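Local structure of secreted effector protein sseI (Salmonella enterica subsp. enterica serovar Typhimurium, 4G29) at residues A[166-169]-A[170-174]; A[14-18]-A[19-23]. The protein is a secreted Salmonella virulence effector whose catalytic domain belongs to the cysteine protease superfamily and probably has a papain-like fold. One frame throughout, in Å; residues are numbered along the deposited sequence.

Contact 1: residues A[166-169]-A[170-174]; sequences VTSP and RWFNT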
loop_
_atom_site.group_PDB
_atom_site.type_symbol
_atom_site.label_atom_id
_atom_site.label_comp_id
_atom_site.label_asym_id
_atom_site.label_seq_id
_atom_site.Cartn_x
_atom_site.Cartn_y
_atom_site.Cartn_z
ATOM N N VAL A 166 -7.164 -6.759 -5.127
ATOM C CA VAL A 166 -7.183 -5.516 -5.873
ATOM C C VAL A 166 -7.347 -5.784 -7.362
ATOM O O VAL A 166 -8.146 -5.133 -8.044
ATOM C CB VAL A 166 -5.935 -4.736 -5.608
ATOM C CG1 VAL A 166 -5.911 -3.487 -6.498
ATOM C CG2 VAL A 166 -5.937 -4.340 -4.115
ATOM N N THR A 167 -6.608 -6.775 -7.847
ATOM C CA THR A 167 -6.717 -7.308 -9.200
ATOM C C THR A 167 -6.928 -8.809 -9.183
ATOM O O THR A 167 -6.716 -9.435 -8.179
ATOM C CB THR A 167 -5.454 -6.994 -10.061
ATOM O OG1 THR A 167 -4.325 -7.742 -9.581
ATOM C CG2 THR A 167 -5.168 -5.527 -10.136
ATOM N N SER A 168 -7.385 -9.350 -10.298
ATOM C CA SER A 168 -7.600 -10.797 -10.485
ATOM C C SER A 168 -7.332 -11.140 -11.937
ATOM O O SER A 168 -8.257 -11.408 -12.712
ATOM C CB SER A 168 -9.013 -11.203 -10.081
ATOM O OG SER A 168 -9.125 -12.612 -9.969
ATOM N N PRO A 169 -6.066 -11.123 -12.327
ATOM C CA PRO A 169 -5.707 -11.263 -13.738
ATOM C C PRO A 169 -6.111 -12.624 -14.294
ATOM O O PRO A 169 -6.230 -13.623 -13.534
ATOM C CB PRO A 169 -4.211 -11.111 -13.776
ATOM C CG PRO A 169 -3.748 -10.987 -12.402
ATOM C CD PRO A 169 -4.892 -10.851 -11.464
ATOM N N ARG A 170 -6.330 -12.638 -15.606
ATOM C CA ARG A 170 -6.714 -13.869 -16.282
ATOM C C ARG A 170 -5.744 -15.008 -15.965
ATOM O O ARG A 170 -6.187 -16.123 -15.701
ATOM C CB ARG A 170 -6.918 -13.628 -17.788
ATOM C CG ARG A 170 -8.244 -12.850 -18.062
ATOM C CD ARG A 170 -8.611 -12.692 -19.571
ATOM N NE ARG A 170 -8.780 -13.959 -20.295
ATOM C CZ ARG A 170 -9.144 -14.061 -21.578
ATOM N NH1 ARG A 170 -9.423 -12.976 -22.308
ATOM N NH2 ARG A 170 -9.251 -15.256 -22.142
ATOM N N TRP A 171 -4.444 -14.761 -15.972
ATOM C CA TRP A 171 -3.510 -15.831 -15.683
ATOM C C TRP A 171 -3.758 -16.478 -14.322
ATOM O O TRP A 171 -3.582 -17.678 -14.175
ATOM C CB TRP A 171 -2.056 -15.407 -15.831
ATOM C CG TRP A 171 -1.511 -14.468 -14.793
ATOM C CD1 TRP A 171 -1.349 -13.118 -14.931
ATOM C CD2 TRP A 171 -1.042 -14.786 -13.453
ATOM N NE1 TRP A 171 -0.821 -12.584 -13.787
ATOM C CE2 TRP A 171 -0.626 -13.575 -12.861
ATOM C CE3 TRP A 171 -0.949 -15.959 -12.712
ATOM C CZ2 TRP A 171 -0.090 -13.519 -11.558
ATOM C CZ3 TRP A 171 -0.466 -15.908 -11.418
ATOM C CH2 TRP A 171 -0.016 -14.692 -10.855
ATOM N N PHE A 172 -4.171 -15.705 -13.315
ATOM C CA PHE A 172 -4.326 -16.281 -11.995
ATOM C C PHE A 172 -5.588 -17.106 -11.932
ATOM O O PHE A 172 -5.605 -18.199 -11.360
ATOM C CB PHE A 172 -4.365 -15.151 -10.945
ATOM C CG PHE A 172 -4.666 -15.600 -9.568
ATOM C CD1 PHE A 172 -3.809 -16.444 -8.857
ATOM C CD2 PHE A 172 -5.777 -15.151 -8.939
ATOM C CE1 PHE A 172 -4.109 -16.799 -7.540
ATOM C CE2 PHE A 172 -6.081 -15.494 -7.621
ATOM C CZ PHE A 172 -5.263 -16.312 -6.930
ATOM N N ASN A 173 -6.651 -16.620 -12.583
ATOM C CA ASN A 173 -7.878 -17.401 -12.630
ATOM C C ASN A 173 -7.681 -18.715 -13.383
ATOM O O ASN A 173 -8.168 -19.773 -12.927
ATOM C CB ASN A 173 -9.032 -16.565 -13.179
ATOM C CG ASN A 173 -9.532 -15.579 -12.131
ATOM O OD1 ASN A 173 -10.301 -15.957 -11.256
ATOM N ND2 ASN A 173 -8.992 -14.358 -12.142
ATOM N N THR A 174 -6.873 -18.680 -14.449
ATOM C CA THR A 174 -6.554 -19.905 -15.194
ATOM C C THR A 174 -5.686 -20.822 -14.340
ATOM O O THR A 174 -5.954 -22.020 -14.208
ATOM C CB THR A 174 -5.843 -19.598 -16.508
ATOM O OG1 THR A 174 -6.748 -18.859 -17.352
ATOM C CG2 THR A 174 -5.378 -20.927 -17.229
#
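Ser168 and Pro169 meet Trp171, Phe172 and Asn173 in a local contact at the N-terminal end of helix 170-176, on the surface of the domain where the chain leaves the outermost strand 164-165. Pro169 is the N-cap residue. Its carbonyl oxygen accepts three hydrogen bonds from the following turn, and they differ in kind. Asn173 N gives Pro169 O the straight i to i+4 bond (165°), nearly along the C=O axis. Phe172 N makes a bent bond to Pro169 O, 2.9 Å long at 132°, from above the carbonyl plane. The third donor is a side chain, Asn173 ND2, which approaches Pro169 O at 3.2 Å, also from above that plane. The same amide nitrogen reaches back further, and its bond to Ser168 OG (2.8 Å) is short and nearly straight, with the hydroxyl close to the plane of the amide. With CG turned anti to its carbonyl carbon (chi1 -75°), Asn173 swings its amide back toward the loop, where these two bonds limit its rotation. Ser168 OG in turn lies at the edge of the Phe172 ring.

The apolar half of the contact is made by Pro169 and Trp171, whose side chains run alongside each other in the same direction. Pro169 CG sits 3.6 Å from Trp171 NE1 and meets the indole obliquely, while Pro169 CB approaches Trp171 CD1 at 3.7 Å. Trp171 and Phe172 both also touch Leu132 of strand 132-138. The two Asn173 side-chain bonds are a local addition that clasps the loop to the first turn; the backbone bond from Asn173 N to the N-cap carbonyl is what characterises a helix start.

Contact 2: residues A[14-18]-A[19-23]; sequences SDIDA and AAYLE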
loop_
_atom_site.group_PDB
_atom_site.type_symbol
_atom_site.label_atom_id
_atom_site.label_comp_id
_atom_site.label_asym_id
_atom_site.label_seq_id
_atom_site.Cartn_x
_atom_site.Cartn_y
_atom_site.Cartn_z
ATOM N N SER A 14 -9.175 15.293 -2.539
ATOM C CA SER A 14 -9.670 16.587 -2.041
ATOM C C SER A 14 -10.725 16.402 -0.954
ATOM O O SER A 14 -11.061 17.375 -0.259
ATOM C CB SER A 14 -10.272 17.414 -3.187
ATOM O OG SER A 14 -9.220 17.877 -3.998
ATOM N N ASP A 15 -11.214 15.162 -0.811
ATOM C CA ASP A 15 -12.134 14.722 0.258
ATOM C C ASP A 15 -11.584 15.071 1.643
ATOM O O ASP A 15 -12.351 15.349 2.571
ATOM C CB ASP A 15 -12.354 13.188 0.228
ATOM C CG ASP A 15 -13.167 12.681 -0.980
ATOM O OD1 ASP A 15 -13.660 13.460 -1.839
ATOM O OD2 ASP A 15 -13.314 11.433 -1.060
ATOM N N ILE A 16 -10.259 14.997 1.786
ATOM C CA ILE A 16 -9.535 15.413 3.008
ATOM C C ILE A 16 -8.439 16.338 2.526
ATOM O O ILE A 16 -8.185 16.376 1.335
ATOM C CB ILE A 16 -8.937 14.190 3.802
ATOM C CG1 ILE A 16 -8.139 13.290 2.869
ATOM C CG2 ILE A 16 -10.088 13.433 4.551
ATOM C CD1 ILE A 16 -7.233 12.283 3.575
ATOM N N ASP A 17 -7.757 17.062 3.414
ATOM C CA ASP A 17 -6.714 17.973 2.909
ATOM C C ASP A 17 -5.398 17.210 2.645
ATOM O O ASP A 17 -4.372 17.423 3.312
ATOM C CB ASP A 17 -6.503 19.184 3.796
ATOM C CG ASP A 17 -5.842 20.346 3.039
ATOM O OD1 ASP A 17 -5.240 20.138 1.931
ATOM O OD2 ASP A 17 -5.927 21.476 3.548
ATOM N N ALA A 18 -5.446 16.321 1.652
ATOM C CA ALA A 18 -4.300 15.481 1.346
ATOM C C ALA A 18 -3.075 16.273 0.908
ATOM O O ALA A 18 -1.946 15.929 1.274
ATOM C CB ALA A 18 -4.656 14.443 0.279
ATOM N N ALA A 19 -3.279 17.345 0.144
ATOM C CA ALA A 19 -2.142 18.130 -0.332
ATOM C C ALA A 19 -1.420 18.760 0.858
ATOM O O ALA A 19 -0.185 18.704 0.951
ATOM C CB ALA A 19 -2.592 19.205 -1.324
ATOM N N ALA A 20 -2.187 19.283 1.808
ATOM C CA ALA A 20 -1.601 19.862 3.022
ATOM C C ALA A 20 -0.880 18.824 3.872
ATOM O O ALA A 20 0.201 19.095 4.410
ATOM C CB ALA A 20 -2.629 20.544 3.864
ATOM N N TYR A 21 -1.500 17.657 4.027
ATOM C CA TYR A 21 -0.886 16.568 4.757
ATOM C C TYR A 21 0.432 16.120 4.136
ATOM O O TYR A 21 1.403 15.884 4.854
ATOM C CB TYR A 21 -1.851 15.372 4.834
ATOM C CG TYR A 21 -3.082 15.602 5.692
ATOM C CD1 TYR A 21 -3.080 16.476 6.807
ATOM C CD2 TYR A 21 -4.239 14.916 5.439
ATOM C CE1 TYR A 21 -4.226 16.651 7.617
ATOM C CE2 TYR A 21 -5.370 15.078 6.246
ATOM C CZ TYR A 21 -5.352 15.960 7.315
ATOM O OH TYR A 21 -6.471 16.109 8.085
ATOM N N LEU A 22 0.481 16.013 2.805
ATOM C CA LEU A 22 1.745 15.657 2.145
ATOM C C LEU A 22 2.834 16.704 2.404
ATOM O O LEU A 22 3.968 16.379 2.724
ATOM C CB LEU A 22 1.566 15.398 0.665
ATOM C CG LEU A 22 2.806 14.923 -0.117
ATOM C CD1 LEU A 22 3.320 13.560 0.467
ATOM C CD2 LEU A 22 2.518 14.831 -1.602
ATOM N N GLU A 23 2.487 17.977 2.308
ATOM C CA GLU A 23 3.453 19.017 2.623
ATOM C C GLU A 23 3.972 18.945 4.049
ATOM O O GLU A 23 5.174 19.161 4.320
ATOM C CB GLU A 23 2.803 20.386 2.385
ATOM C CG GLU A 23 2.655 20.700 0.916
ATOM C CD GLU A 23 3.973 20.548 0.150
ATOM O OE1 GLU A 23 5.024 21.055 0.643
ATOM O OE2 GLU A 23 3.945 19.908 -0.941
HETATM O O HOH W 1 -8.589 16.940 6.059
#
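A helix N-cap joins Asp17 to Ala20 and Tyr21 where the loop ending at Asp17 turns into helix 18-26. The side chain of Asp17, with CG anti to the backbone N (chi1 -159°), reaches forward over the first turn, and OD1 accepts from Ala20 N at 3.2 Å. The donor comes from above the carboxylate plane rather than within it, and the N-H points at the oxygen with an angle of 154°. The carboxylate also rests against the Ala20 methyl, whose CB is 3.3 Å from Asp17 CG. A negative group at this end would be expected to interact favourably with the helix dipole.

The backbone carries the helix on from there: Tyr21 N binds Asp17 O at 3.0 Å, and Leu22 N binds Ala18 O at 2.9 Å. Asp17 O also stands 3.2 Å above one face of the Tyr21 ring, displaced toward its rim. This follows from the Tyr21 torsion, with CG anti to the carbonyl carbon (chi1 -68°), which lays the ring back along the incoming chain. The phenol end thereby reaches a water that accepts from Asp17 N at 2.8 Å and is also hydrogen-bonded to Tyr21 OH, so the water ties the ring to the backbone N of the cap residue. Asp17 is itself the centre of an inverse gamma turn, closed by Ala18 N on Ile16 O. Ile16 CD1 meets the ring edge at Tyr21 CE2, 4.3 Å away.

On the sheet side, Ile16 and Ala18 touch Ile114 of the outermost strand 113-116, Ile16 also reaches Tyr92 and Tyr21 packs on Phe94, both of strand 90-95. Leu22 meets Leu12 and Pro112, which belong to loops.

How the contacts relate
Both contacts are helix starts, but they lie on opposite sides of the chain's centre, with their own centres 33 Å apart and their nearest atoms about 18 Å apart. They hold different elements: contact 2 begins the first helix of the model beside edge strand 113-116, whereas contact 1 begins the last helix, just beyond the other edge strand, 164-165. Contact 1 is the more superficial; contact 2 is partly buried. Their chemistry differs too, in the direction of the side-chain bond at each cap. In contact 2 an acidic side chain reaches forward from the cap to a helix N-H, while in contact 1 a helix amide reaches back to the loop, with proline-indole packing alongside.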